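Local coordinates for protein putative thiol-disulfide isomerase or thioredoxin (Salmonella enterica subsp. enterica serovar Typhimurium, PDB 3L9V) that probably catalyses the oxidation or exchange of protein disulfide bonds, as a DsbA-like thiol-disulfide oxidoreductase of the thioredoxin fold, at residues A15-E20 with H44-G49; F22-P27 with H65-A70; A74-E79 with N128-L133; K95-P100 with R104-S109. One frame throughout, in Å; residues are numbered along the deposited sequence. Where two conformers were deposited one is given.

Contact 1 (A15-E20 with H44-G49); sequences APAVVE and HVLPQG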
loop_
_atom_site.group_PDB
_atom_site.type_symbol
_atom_site.label_atom_id
_atom_site.label_comp_id
_atom_site.label_asym_id
_atom_site.label_seq_id
_atom_site.Cartn_x
_atom_site.Cartn_y
_atom_site.Cartn_z
ATOM N N ALA A 15 2.137 15.981 0.144
ATOM C CA ALA A 15 1.951 14.562 -0.160
ATOM C C ALA A 15 3.225 13.960 -0.704
ATOM O O ALA A 15 3.958 14.608 -1.441
ATOM C CB ALA A 15 0.821 14.368 -1.170
ATOM N N PRO A 16 3.493 12.698 -0.344
ATOM C CA PRO A 16 4.546 11.983 -1.056
ATOM C C PRO A 16 4.263 12.054 -2.568
ATOM O O PRO A 16 3.112 12.245 -2.939
ATOM C CB PRO A 16 4.395 10.549 -0.536
ATOM C CG PRO A 16 3.738 10.687 0.809
ATOM C CD PRO A 16 2.825 11.863 0.675
ATOM N N ALA A 17 5.276 11.905 -3.418
ATOM C CA ALA A 17 5.060 12.009 -4.865
ATOM C C ALA A 17 4.051 10.993 -5.359
ATOM O O ALA A 17 3.225 11.300 -6.229
ATOM C CB ALA A 17 6.354 11.850 -5.632
ATOM N N VAL A 18 4.149 9.772 -4.840
ATOM C CA VAL A 18 3.130 8.760 -5.101
ATOM C C VAL A 18 2.676 8.141 -3.795
ATOM O O VAL A 18 3.489 7.814 -2.921
ATOM C CB VAL A 18 3.615 7.643 -6.058
ATOM C CG1 VAL A 18 2.488 6.653 -6.326
ATOM C CG2 VAL A 18 4.096 8.223 -7.368
ATOM N N VAL A 19 1.373 8.009 -3.650
ATOM C CA VAL A 19 0.777 7.323 -2.517
ATOM C C VAL A 19 -0.137 6.235 -3.072
ATOM O O VAL A 19 -0.908 6.491 -3.996
ATOM C CB VAL A 19 -0.057 8.291 -1.680
ATOM C CG1 VAL A 19 -0.876 7.546 -0.623
ATOM C CG2 VAL A 19 0.847 9.366 -1.042
ATOM N N GLU A 20 -0.035 5.031 -2.520
ATOM C CA GLU A 20 -0.971 3.956 -2.861
ATOM C C GLU A 20 -1.688 3.371 -1.624
ATOM O O GLU A 20 -1.057 2.852 -0.707
ATOM C CB GLU A 20 -0.253 2.857 -3.647
ATOM C CG GLU A 20 -1.137 1.672 -3.959
ATOM C CD GLU A 20 -0.418 0.542 -4.681
ATOM O OE1 GLU A 20 0.686 0.746 -5.236
ATOM O OE2 GLU A 20 -0.975 -0.569 -4.690
ATOM N N HIS A 44 10.116 3.031 -10.617
ATOM C CA HIS A 44 11.085 3.281 -11.660
ATOM C C HIS A 44 10.933 4.649 -12.339
ATOM O O HIS A 44 11.867 5.124 -12.967
ATOM C CB HIS A 44 11.058 2.154 -12.699
ATOM C CG HIS A 44 12.049 2.337 -13.804
ATOM N ND1 HIS A 44 11.677 2.658 -15.093
ATOM C CD2 HIS A 44 13.400 2.263 -13.808
ATOM C CE1 HIS A 44 12.759 2.761 -15.845
ATOM N NE2 HIS A 44 13.815 2.530 -15.092
ATOM N N VAL A 45 9.781 5.296 -12.224
ATOM C CA VAL A 45 9.664 6.608 -12.854
ATOM C C VAL A 45 9.638 7.726 -11.826
ATOM O O VAL A 45 9.402 8.874 -12.167
ATOM C CB VAL A 45 8.457 6.704 -13.826
ATOM C CG1 VAL A 45 8.578 5.639 -14.914
ATOM C CG2 VAL A 45 7.129 6.564 -13.077
ATOM N N LEU A 46 9.907 7.393 -10.568
ATOM C CA LEU A 46 9.959 8.419 -9.539
ATOM C C LEU A 46 11.090 9.385 -9.830
ATOM O O LEU A 46 12.215 8.960 -10.027
ATOM C CB LEU A 46 10.191 7.788 -8.176
ATOM C CG LEU A 46 8.986 7.138 -7.491
ATOM C CD1 LEU A 46 9.449 6.455 -6.192
ATOM C CD2 LEU A 46 7.901 8.165 -7.221
ATOM N N PRO A 47 10.798 10.692 -9.875
ATOM C CA PRO A 47 11.886 11.664 -10.018
ATOM C C PRO A 47 12.868 11.542 -8.862
ATOM O O PRO A 47 12.527 10.958 -7.832
ATOM C CB PRO A 47 11.158 13.004 -9.952
ATOM C CG PRO A 47 9.805 12.705 -10.477
ATOM C CD PRO A 47 9.482 11.344 -9.916
ATOM N N GLN A 48 14.075 12.074 -9.032
ATOM C CA GLN A 48 15.049 12.051 -7.951
ATOM C C GLN A 48 14.504 12.791 -6.734
ATOM O O GLN A 48 13.928 13.881 -6.854
ATOM C CB GLN A 48 16.391 12.639 -8.394
ATOM C CG GLN A 48 17.456 12.627 -7.302
ATOM C CD GLN A 48 18.839 12.962 -7.824
ATOM O OE1 GLN A 48 19.066 13.026 -9.034
ATOM N NE2 GLN A 48 19.778 13.173 -6.910
ATOM N N GLY A 49 14.652 12.175 -5.563
ATOM C CA GLY A 49 14.170 12.773 -4.334
ATOM C C GLY A 49 12.741 12.412 -3.952
ATOM O O GLY A 49 12.418 12.402 -2.764
#
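Leu46 meets Val18 and Ala17 through a single methyl, and the whole contact is apolar. The closest approach is Leu46 CD2 to Val18 CG2 at 3.8 Å, an ordinary van der Waals distance. The same Leu46 CD2 reaches Ala17 CB at 4.3 Å, a looser touch. Both Ala17 and Val18 direct their CB atoms at the loop. Leu46 CB instead leaves its backbone at a slant, and it is the far end of the leucine that closes the gap. Val18 has CG1 anti to its backbone N (chi1 -178°), which puts CG2 beside that N and brings it to the leucine methyl. The two side chains lie obliquely across one another.

No hydrogen bond links 15-20 to 44-49, consistent with their nearest CA atoms, those of Ala17 and Leu46, lying 7.7 Å apart. The buried surface is small, 90 Å² over both sides. Polar pairing of the strand goes elsewhere: the backbone of Val18 is bonded to Arg51 and Val53. Leu182 of helix 167-182 packs on both Ala17 and Val18, while Leu46 also touches Met52.

Strand 18-22 is thereby met at its start by the connection that runs from helix 38-43 into its parallel neighbour 52-56. This is the return limb of a beta-alpha-beta crossover, the N-terminal motif of the thioredoxin fold.

Contact 2 (F22-P27 with H65-A70); sequences FSFYCP and HELTRA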
loop_
_atom_site.group_PDB
_atom_site.type_symbol
_atom_site.label_atom_id
_atom_site.label_comp_id
_atom_site.label_asym_id
_atom_site.label_seq_id
_atom_site.Cartn_x
_atom_site.Cartn_y
_atom_site.Cartn_z
ATOM N N PHE A 22 -3.862 0.430 -0.227
ATOM C CA PHE A 22 -3.970 -0.972 -0.642
ATOM C C PHE A 22 -4.483 -1.799 0.525
ATOM O O PHE A 22 -4.545 -1.315 1.655
ATOM C CB PHE A 22 -2.602 -1.528 -1.109
ATOM C CG PHE A 22 -1.647 -1.915 0.056
ATOM C CD1 PHE A 22 -1.047 -0.939 0.850
ATOM C CD2 PHE A 22 -1.389 -3.246 0.351
ATOM C CE1 PHE A 22 -0.194 -1.289 1.915
ATOM C CE2 PHE A 22 -0.549 -3.618 1.403
ATOM C CZ PHE A 22 0.062 -2.628 2.187
ATOM N N SER A 23 -4.834 -3.051 0.246
ATOM C CA SER A 23 -5.211 -3.990 1.291
ATOM C C SER A 23 -4.626 -5.367 1.002
ATOM O O SER A 23 -4.581 -5.775 -0.141
ATOM C CB SER A 23 -6.728 -4.126 1.358
ATOM O OG SER A 23 -7.078 -5.230 2.181
ATOM N N PHE A 24 -4.206 -6.102 2.029
ATOM C CA PHE A 24 -3.743 -7.477 1.797
ATOM C C PHE A 24 -4.846 -8.447 1.311
ATOM O O PHE A 24 -4.565 -9.576 0.894
ATOM C CB PHE A 24 -3.001 -8.005 3.029
ATOM C CG PHE A 24 -1.666 -7.353 3.228
ATOM C CD1 PHE A 24 -0.663 -7.525 2.301
ATOM C CD2 PHE A 24 -1.433 -6.537 4.317
ATOM C CE1 PHE A 24 0.552 -6.899 2.451
ATOM C CE2 PHE A 24 -0.218 -5.926 4.482
ATOM C CZ PHE A 24 0.776 -6.100 3.545
ATOM N N TYR A 25 -6.090 -7.980 1.339
ATOM C CA TYR A 25 -7.233 -8.752 0.877
ATOM C C TYR A 25 -7.635 -8.433 -0.577
ATOM O O TYR A 25 -8.501 -9.094 -1.137
ATOM C CB TYR A 25 -8.449 -8.467 1.750
ATOM C CG TYR A 25 -8.422 -9.086 3.125
ATOM C CD1 TYR A 25 -8.697 -10.440 3.306
ATOM C CD2 TYR A 25 -8.166 -8.306 4.253
ATOM C CE1 TYR A 25 -8.691 -11.003 4.569
ATOM C CE2 TYR A 25 -8.172 -8.851 5.514
ATOM C CZ TYR A 25 -8.416 -10.204 5.665
ATOM O OH TYR A 25 -8.422 -10.743 6.920
ATOM N N CYS A 26 -6.981 -7.438 -1.167
ATOM C CA CYS A 26 -7.348 -6.895 -2.474
ATOM C C CYS A 26 -6.580 -7.568 -3.602
ATOM O O CYS A 26 -5.382 -7.382 -3.730
ATOM C CB CYS A 26 -7.067 -5.386 -2.486
ATOM S SG CYS A 26 -7.143 -4.601 -4.118
ATOM N N PRO A 27 -7.266 -8.383 -4.421
ATOM C CA PRO A 27 -6.568 -9.105 -5.496
ATOM C C PRO A 27 -5.763 -8.204 -6.461
ATOM O O PRO A 27 -4.600 -8.480 -6.751
ATOM C CB PRO A 27 -7.717 -9.815 -6.246
ATOM C CG PRO A 27 -8.769 -10.033 -5.190
ATOM C CD PRO A 27 -8.688 -8.774 -4.315
ATOM N N HIS A 65 -8.307 -4.358 10.398
ATOM C CA HIS A 65 -7.707 -3.398 11.308
ATOM C C HIS A 65 -6.400 -3.904 11.857
ATOM O O HIS A 65 -5.508 -3.114 12.146
ATOM C CB HIS A 65 -8.664 -3.065 12.453
ATOM C CG HIS A 65 -9.818 -2.210 12.041
ATOM N ND1 HIS A 65 -9.762 -0.831 12.065
ATOM C CD2 HIS A 65 -11.054 -2.532 11.592
ATOM C CE1 HIS A 65 -10.921 -0.344 11.664
ATOM N NE2 HIS A 65 -11.724 -1.356 11.373
ATOM N N GLU A 66 -6.297 -5.224 12.007
ATOM C CA GLU A 66 -5.078 -5.844 12.528
ATOM C C GLU A 66 -3.926 -5.725 11.527
ATOM O O GLU A 66 -2.780 -5.470 11.900
ATOM C CB GLU A 66 -5.330 -7.329 12.848
ATOM C CG GLU A 66 -6.142 -7.576 14.105
ATOM C CD GLU A 66 -7.652 -7.659 13.847
ATOM O OE1 GLU A 66 -8.129 -7.280 12.745
ATOM O OE2 GLU A 66 -8.369 -8.092 14.768
ATOM N N LEU A 67 -4.233 -5.934 10.250
ATOM C CA LEU A 67 -3.252 -5.736 9.195
ATOM C C LEU A 67 -2.790 -4.263 9.136
ATOM O O LEU A 67 -1.609 -3.998 9.065
ATOM C CB LEU A 67 -3.822 -6.219 7.856
ATOM C CG LEU A 67 -3.948 -7.771 7.864
ATOM C CD1 LEU A 67 -4.790 -8.236 6.714
ATOM C CD2 LEU A 67 -2.562 -8.418 7.793
ATOM N N THR A 68 -3.728 -3.316 9.177
ATOM C CA THR A 68 -3.361 -1.896 9.179
ATOM C C THR A 68 -2.378 -1.552 10.314
ATOM O O THR A 68 -1.440 -0.806 10.115
ATOM C CB THR A 68 -4.616 -0.977 9.259
ATOM O OG1 THR A 68 -5.394 -1.121 8.062
ATOM C CG2 THR A 68 -4.232 0.553 9.453
ATOM N N ARG A 69 -2.605 -2.106 11.492
ATOM C CA ARG A 69 -1.727 -1.870 12.642
ATOM C C ARG A 69 -0.413 -2.582 12.415
ATOM O O ARG A 69 0.634 -2.043 12.723
ATOM C CB ARG A 69 -2.394 -2.331 13.949
ATOM C CG ARG A 69 -1.545 -2.125 15.250
ATOM C CD ARG A 69 -2.422 -2.274 16.505
ATOM N NE ARG A 69 -3.270 -1.111 16.708
ATOM C CZ ARG A 69 -2.873 0.005 17.319
ATOM N NH1 ARG A 69 -1.645 0.091 17.814
ATOM N NH2 ARG A 69 -3.705 1.033 17.439
ATOM N N ALA A 70 -0.466 -3.787 11.845
ATOM C CA ALA A 70 0.747 -4.529 11.541
ATOM C C ALA A 70 1.584 -3.754 10.527
ATOM O O ALA A 70 2.809 -3.646 10.670
ATOM C CB ALA A 70 0.408 -5.924 11.014
#
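Leu67 reaches from its helix to Phe24 and Tyr25, and its path can be followed atom by atom. CB leaves the helix toward the loop. At chi1 -70° CG stands anti to the carbonyl carbon, and from there the two methyls part to serve different residues. CD1 goes to Tyr25, where CE2 of the tyrosine ring is 3.6 Å from Leu67 CD1. The same Leu67 CD1 lies 4.1 Å from Phe24 CB, so it sits against both aromatic residues. CD2 is left to the phenylalanine ring, with Leu67 CD2 and Phe24 CD2 4.1 Å apart. The methyls approach both rings obliquely, and the leucine crosses the tyrosine at about a right angle.

The loop is shaped by its own bonds. Ser23 OG accepts from Tyr25 N at 3.0 Å, with a nearly straight N-H...O angle of 164°, making an ST turn. Ser23 O accepts from Cys26 N, and Ser23 to Cys26 form a type I beta turn. Phe22 CE2 lies 3.5 Å above the plane of the Phe24 ring, toward its rim. At its far end, the Tyr25 hydroxyl is bonded to Leu63 N, which ties down the ring that Leu67 touches. Phe87 and Val103 pack on Leu67 from helices 80-93 and 100-111.

Cys26 stands at the N-cap of helix 27-35, ahead of Cys29. The turn that Leu67 covers thus leads straight into a CxxC at a helix start, consistent with the active site of DsbA-like thioredoxin-fold enzymes.

Contact 3 (A74-E79 with N128-L133); sequences AMVMKE and NDMVAL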
loop_
_atom_site.group_PDB
_atom_site.type_symbol
_atom_site.label_atom_id
_atom_site.label_comp_id
_atom_site.label_asym_id
_atom_site.label_seq_id
_atom_site.Cartn_x
_atom_site.Cartn_y
_atom_site.Cartn_z
ATOM N N ALA A 74 5.363 -2.197 10.618
ATOM C CA ALA A 74 6.293 -2.262 9.499
ATOM C C ALA A 74 6.843 -0.875 9.104
ATOM O O ALA A 74 8.040 -0.703 8.919
ATOM C CB ALA A 74 5.606 -2.890 8.282
HETATM N N MSE A 75 5.961 0.095 8.912
HETATM C CA MSE A 75 6.413 1.440 8.547
HETATM C C MSE A 75 7.336 2.024 9.638
HETATM O O MSE A 75 8.439 2.480 9.358
HETATM C CB MSE A 75 5.212 2.372 8.298
HETATM C CG MSE A 75 4.211 1.911 7.201
HETATM SE SE MSE A 75 2.625 3.117 7.104
HETATM C CE MSE A 75 3.546 4.374 5.969
ATOM N N VAL A 76 6.899 1.993 10.888
ATOM C CA VAL A 76 7.760 2.482 11.967
ATOM C C VAL A 76 9.146 1.812 11.924
ATOM O O VAL A 76 10.158 2.483 12.109
ATOM C CB VAL A 76 7.103 2.298 13.335
ATOM C CG1 VAL A 76 8.110 2.585 14.469
ATOM C CG2 VAL A 76 5.886 3.218 13.453
HETATM N N MSE A 77 9.181 0.507 11.633
HETATM C CA MSE A 77 10.421 -0.275 11.675
HETATM C C MSE A 77 11.176 -0.268 10.355
HETATM O O MSE A 77 12.261 -0.820 10.265
HETATM C CB MSE A 77 10.152 -1.741 12.067
HETATM C CG MSE A 77 9.707 -1.957 13.493
HETATM SE SE MSE A 77 9.203 -3.842 13.830
HETATM C CE MSE A 77 10.812 -4.748 13.253
ATOM N N LYS A 78 10.611 0.361 9.330
ATOM C CA LYS A 78 11.274 0.407 8.025
ATOM C C LYS A 78 11.415 -0.970 7.431
ATOM O O LYS A 78 12.437 -1.292 6.806
ATOM C CB LYS A 78 12.651 1.067 8.148
ATOM C CG LYS A 78 12.550 2.507 8.643
ATOM C CD LYS A 78 13.910 3.177 8.775
ATOM C CE LYS A 78 13.744 4.604 9.291
ATOM N NZ LYS A 78 15.039 5.223 9.690
ATOM N N GLU A 79 10.375 -1.777 7.624
ATOM C CA GLU A 79 10.362 -3.159 7.167
ATOM C C GLU A 79 9.208 -3.417 6.188
ATOM O O GLU A 79 8.756 -4.550 6.035
ATOM C CB GLU A 79 10.219 -4.106 8.367
ATOM C CG GLU A 79 11.370 -4.027 9.373
ATOM C CD GLU A 79 12.531 -4.906 8.973
ATOM O OE1 GLU A 79 12.805 -5.027 7.753
ATOM O OE2 GLU A 79 13.160 -5.497 9.878
ATOM N N ASN A 128 0.672 3.520 17.272
ATOM C CA ASN A 128 -0.623 4.158 17.435
ATOM C C ASN A 128 -0.728 5.359 16.502
ATOM O O ASN A 128 -1.761 5.543 15.848
ATOM C CB ASN A 128 -0.858 4.622 18.876
ATOM C CG ASN A 128 -1.116 3.476 19.833
ATOM O OD1 ASN A 128 -1.458 2.370 19.423
ATOM N ND2 ASN A 128 -0.959 3.746 21.125
ATOM N N ASP A 129 0.342 6.158 16.447
ATOM C CA ASP A 129 0.382 7.353 15.608
ATOM C C ASP A 129 0.253 6.958 14.142
ATOM O O ASP A 129 -0.405 7.633 13.383
ATOM C CB ASP A 129 1.707 8.099 15.757
ATOM C CG ASP A 129 1.819 8.868 17.066
ATOM O OD1 ASP A 129 0.867 8.852 17.864
ATOM O OD2 ASP A 129 2.877 9.489 17.285
HETATM N N MSE A 130 0.907 5.866 13.753
HETATM C CA MSE A 130 0.971 5.481 12.350
HETATM C C MSE A 130 -0.359 4.878 11.871
HETATM O O MSE A 130 -0.725 4.985 10.698
HETATM C CB MSE A 130 2.140 4.537 12.101
HETATM C CG MSE A 130 2.673 4.575 10.681
HETATM SE SE MSE A 130 3.441 6.320 10.219
HETATM C CE MSE A 130 4.301 5.809 8.564
ATOM N N VAL A 131 -1.071 4.245 12.792
ATOM C CA VAL A 131 -2.430 3.795 12.540
ATOM C C VAL A 131 -3.312 5.031 12.373
ATOM O O VAL A 131 -4.113 5.117 11.435
ATOM C CB VAL A 131 -2.972 2.894 13.677
ATOM C CG1 VAL A 131 -4.410 2.555 13.446
ATOM C CG2 VAL A 131 -2.150 1.582 13.814
ATOM N N ALA A 132 -3.148 6.006 13.270
ATOM C CA ALA A 132 -3.913 7.243 13.149
ATOM C C ALA A 132 -3.675 7.861 11.789
ATOM O O ALA A 132 -4.615 8.254 11.106
ATOM C CB ALA A 132 -3.534 8.228 14.234
ATOM N N LEU A 133 -2.412 7.958 11.392
ATOM C CA LEU A 133 -2.098 8.584 10.120
ATOM C C LEU A 133 -2.796 7.871 8.947
ATOM O O LEU A 133 -3.355 8.530 8.056
ATOM C CB LEU A 133 -0.595 8.616 9.890
ATOM C CG LEU A 133 -0.204 9.192 8.524
ATOM C CD1 LEU A 133 -0.469 10.706 8.448
ATOM C CD2 LEU A 133 1.241 8.874 8.188
#
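Met75 overlaps Met130, two selenomethionines whose side chains cross at about a right angle between helix 64-77 and helix 125-140. The contact is helix-to-helix packing in the helical part that DsbA-like proteins add to the thioredoxin fold, and it lies near the surface. The firmer evidence comes from the middle of the chains: Met130 CG is 3.9 Å from Met75 SE and 4.1 Å from Met75 CB. The terminal methyls are modelled closer than carbons can sit, so the exact position of the chain ends is doubtful.

Torsions explain how the two meet. Met75 starts with CG anti to its carbonyl carbon and runs straight until chi3 (84°), where the chain bends. Met130 has CG anti to the backbone N and turns earlier, at chi2 (64°). Both CB atoms point into the interface. The segments bury 166 Å² in all, without a hydrogen bond between them.

Met75 also packs on Val53 and Tyr55 of strand 52-56, so the helical part rests on the sheet here, and Met130 touches Ala72. Asn128 OD1 accepts from Arg69 NH1, adding a polar tie between the same two helices.

Helix 64-77 finishes in a Schellman motif: Lys78 has positive phi, and Glu79 N bonds back to Ala74 O at 2.9 Å. Val76, at the solvent-exposed side, runs past Met130 in the opposite direction, its CG2 4.2 Å from Met130 CB.

Contact 4 (K95-P100 with R104-S109); sequences KRLHSP and RRVFMS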
loop_
_atom_site.group_PDB
_atom_site.type_symbol
_atom_site.label_atom_id
_atom_site.label_comp_id
_atom_site.label_asym_id
_atom_site.label_seq_id
_atom_site.Cartn_x
_atom_site.Cartn_y
_atom_site.Cartn_z
ATOM N N LYS A 95 -3.041 -18.855 1.814
ATOM C CA LYS A 95 -4.358 -18.894 2.429
ATOM C C LYS A 95 -4.281 -19.238 3.917
ATOM O O LYS A 95 -5.099 -20.001 4.426
ATOM C CB LYS A 95 -5.263 -19.901 1.708
ATOM C CG LYS A 95 -5.136 -19.926 0.186
ATOM C CD LYS A 95 -5.886 -18.785 -0.443
ATOM C CE LYS A 95 -6.209 -19.048 -1.914
ATOM N NZ LYS A 95 -5.079 -18.740 -2.841
ATOM N N ARG A 96 -3.297 -18.684 4.614
ATOM C CA ARG A 96 -3.205 -18.890 6.051
ATOM C C ARG A 96 -3.051 -17.556 6.767
ATOM O O ARG A 96 -2.058 -17.305 7.435
ATOM C CB ARG A 96 -2.092 -19.882 6.425
ATOM C CG ARG A 96 -0.678 -19.418 6.106
ATOM C CD ARG A 96 0.236 -20.597 5.772
ATOM N NE ARG A 96 0.094 -21.700 6.717
ATOM C CZ ARG A 96 0.144 -22.986 6.378
ATOM N NH1 ARG A 96 0.331 -23.332 5.111
ATOM N NH2 ARG A 96 0.005 -23.927 7.302
ATOM N N LEU A 97 -4.047 -16.699 6.584
ATOM C CA LEU A 97 -4.199 -15.478 7.358
ATOM C C LEU A 97 -5.626 -15.387 7.840
ATOM O O LEU A 97 -6.433 -14.687 7.226
ATOM C CB LEU A 97 -3.948 -14.247 6.498
ATOM C CG LEU A 97 -2.606 -13.541 6.431
ATOM C CD1 LEU A 97 -2.821 -12.275 5.620
ATOM C CD2 LEU A 97 -2.032 -13.209 7.815
ATOM N N HIS A 98 -5.945 -16.066 8.938
ATOM C CA HIS A 98 -7.323 -16.111 9.420
ATOM C C HIS A 98 -7.534 -15.388 10.739
ATOM O O HIS A 98 -8.621 -14.884 10.996
ATOM C CB HIS A 98 -7.793 -17.554 9.616
ATOM C CG HIS A 98 -7.339 -18.498 8.550
ATOM N ND1 HIS A 98 -7.727 -18.381 7.234
ATOM C CD2 HIS A 98 -6.551 -19.599 8.613
ATOM C CE1 HIS A 98 -7.189 -19.359 6.527
ATOM N NE2 HIS A 98 -6.470 -20.113 7.344
ATOM N N SER A 99 -6.510 -15.358 11.584
ATOM C CA SER A 99 -6.668 -14.847 12.942
ATOM C C SER A 99 -5.594 -13.832 13.312
ATOM O O SER A 99 -4.588 -13.713 12.640
ATOM C CB SER A 99 -6.597 -16.002 13.933
ATOM O OG SER A 99 -5.248 -16.316 14.172
ATOM N N PRO A 100 -5.829 -13.074 14.378
ATOM C CA PRO A 100 -4.829 -12.108 14.820
ATOM C C PRO A 100 -3.504 -12.775 15.121
ATOM O O PRO A 100 -2.489 -12.170 14.818
ATOM C CB PRO A 100 -5.450 -11.512 16.075
ATOM C CG PRO A 100 -6.912 -11.615 15.834
ATOM C CD PRO A 100 -7.133 -12.864 15.027
ATOM N N ARG A 104 0.556 -11.748 13.646
ATOM C CA ARG A 104 1.789 -11.625 14.423
ATOM C C ARG A 104 2.830 -12.670 14.020
ATOM O O ARG A 104 4.027 -12.395 13.943
ATOM C CB ARG A 104 1.487 -11.729 15.930
ATOM C CG ARG A 104 2.730 -12.051 16.797
ATOM C CD ARG A 104 2.400 -12.008 18.268
ATOM N NE ARG A 104 1.480 -13.086 18.595
ATOM C CZ ARG A 104 0.676 -13.086 19.644
ATOM N NH1 ARG A 104 0.693 -12.064 20.494
ATOM N NH2 ARG A 104 -0.146 -14.110 19.833
ATOM N N ARG A 105 2.367 -13.887 13.782
ATOM C CA ARG A 105 3.259 -14.971 13.396
ATOM C C ARG A 105 3.963 -14.661 12.078
ATOM O O ARG A 105 5.184 -14.788 11.967
ATOM C CB ARG A 105 2.472 -16.296 13.341
ATOM C CG ARG A 105 3.302 -17.529 13.058
ATOM C CD ARG A 105 2.416 -18.780 13.007
ATOM N NE ARG A 105 1.198 -18.589 12.214
ATOM C CZ ARG A 105 1.155 -18.588 10.882
ATOM N NH1 ARG A 105 2.262 -18.759 10.169
ATOM N NH2 ARG A 105 0.002 -18.401 10.259
ATOM N N VAL A 106 3.207 -14.218 11.074
ATOM C CA VAL A 106 3.831 -13.876 9.798
ATOM C C VAL A 106 4.774 -12.660 9.955
ATOM O O VAL A 106 5.806 -12.582 9.295
ATOM C CB VAL A 106 2.770 -13.560 8.711
ATOM C CG1 VAL A 106 3.432 -12.918 7.498
ATOM C CG2 VAL A 106 1.971 -14.825 8.324
ATOM N N PHE A 107 4.417 -11.696 10.803
ATOM C CA PHE A 107 5.260 -10.501 10.940
ATOM C C PHE A 107 6.600 -10.919 11.556
ATOM O O PHE A 107 7.666 -10.542 11.065
ATOM C CB PHE A 107 4.568 -9.450 11.814
ATOM C CG PHE A 107 5.246 -8.101 11.813
ATOM C CD1 PHE A 107 6.438 -7.902 12.498
ATOM C CD2 PHE A 107 4.663 -7.022 11.167
ATOM C CE1 PHE A 107 7.058 -6.655 12.519
ATOM C CE2 PHE A 107 5.266 -5.771 11.172
ATOM C CZ PHE A 107 6.475 -5.581 11.840
HETATM N N MSE A 108 6.531 -11.719 12.618
HETATM C CA MSE A 108 7.739 -12.209 13.311
HETATM C C MSE A 108 8.629 -13.040 12.416
HETATM O O MSE A 108 9.840 -12.911 12.446
HETATM C CB MSE A 108 7.353 -13.059 14.527
HETATM C CG MSE A 108 6.785 -12.244 15.651
HETATM SE SE MSE A 108 6.108 -13.430 17.014
HETATM C CE MSE A 108 7.765 -14.500 17.186
ATOM N N SER A 109 8.018 -13.893 11.604
ATOM C CA SER A 109 8.785 -14.735 10.701
ATOM C C SER A 109 9.496 -13.919 9.624
ATOM O O SER A 109 10.593 -14.249 9.207
ATOM C CB SER A 109 7.870 -15.772 10.047
ATOM O OG SER A 109 8.586 -16.530 9.090
#
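The guanidinium of Arg105 has the carbonyl oxygen of Arg96 at its edge, close to its plane. The separation, Arg105 NH2 to Arg96 O, is 3.7 Å, which is an approach and no hydrogen bond. The principal partner of NH2 is Asp102, whose OD1 forms a salt bridge with it. Its other oxygen, OD2, accepts from the backbone N of His98 and of Ser99. Since Ser99 is the N-cap of helix 100-111 and itself caps a backbone N of that helix, the pattern is consistent with a capping box, here at the entry to one helix of the helical insertion of a DsbA-like fold.

Arg105 arrives with CG anti to its backbone N (chi1 -175°) and bends at chi3, which brings the tip back to the loop. The second guanidinium is nearby: Arg96 NE is 4.8 Å from Arg105 NH2, like charges whose proximity is probably eased by the Asp102 carboxylate. Arg104 takes no part in this group, and its NH1 makes a salt bridge with Asp119.

On the apolar side, Leu97 turns its end toward the helix, and its CD2 lies 4.3 Å from Val106 CG2. Val106 is also packed against Ala86, Phe87 and Ala90 of helix 80-93, so the buried leucine joins the side of the helix that faces its neighbour.

One backbone bond crosses the contact, in the first turn of the helix: Arg104 N donates to Pro100 O at 3.3 Å.

In the fold
From the N terminus, contact 1 closes a loop from strand 18-22 through two helices to the linker before strand 52-56. Contact 2 opens inside that loop, just after strand 18-22, and closes beyond it on helix 64-77, so the two cross; their centres lie about 22 Å apart on opposite sides of the chain's centre. Contact 3 begins farther along helix 64-77, which it shares with contact 2, and closes on helix 125-140; contact 4 is nested within its loop, and its Phe107 touches Ala70 and Ala74. Contact 1 stays within the beta-alpha-beta unit, contact 2 joins the CxxC loop to the helical part, and contacts 3 and 4 act among the helices.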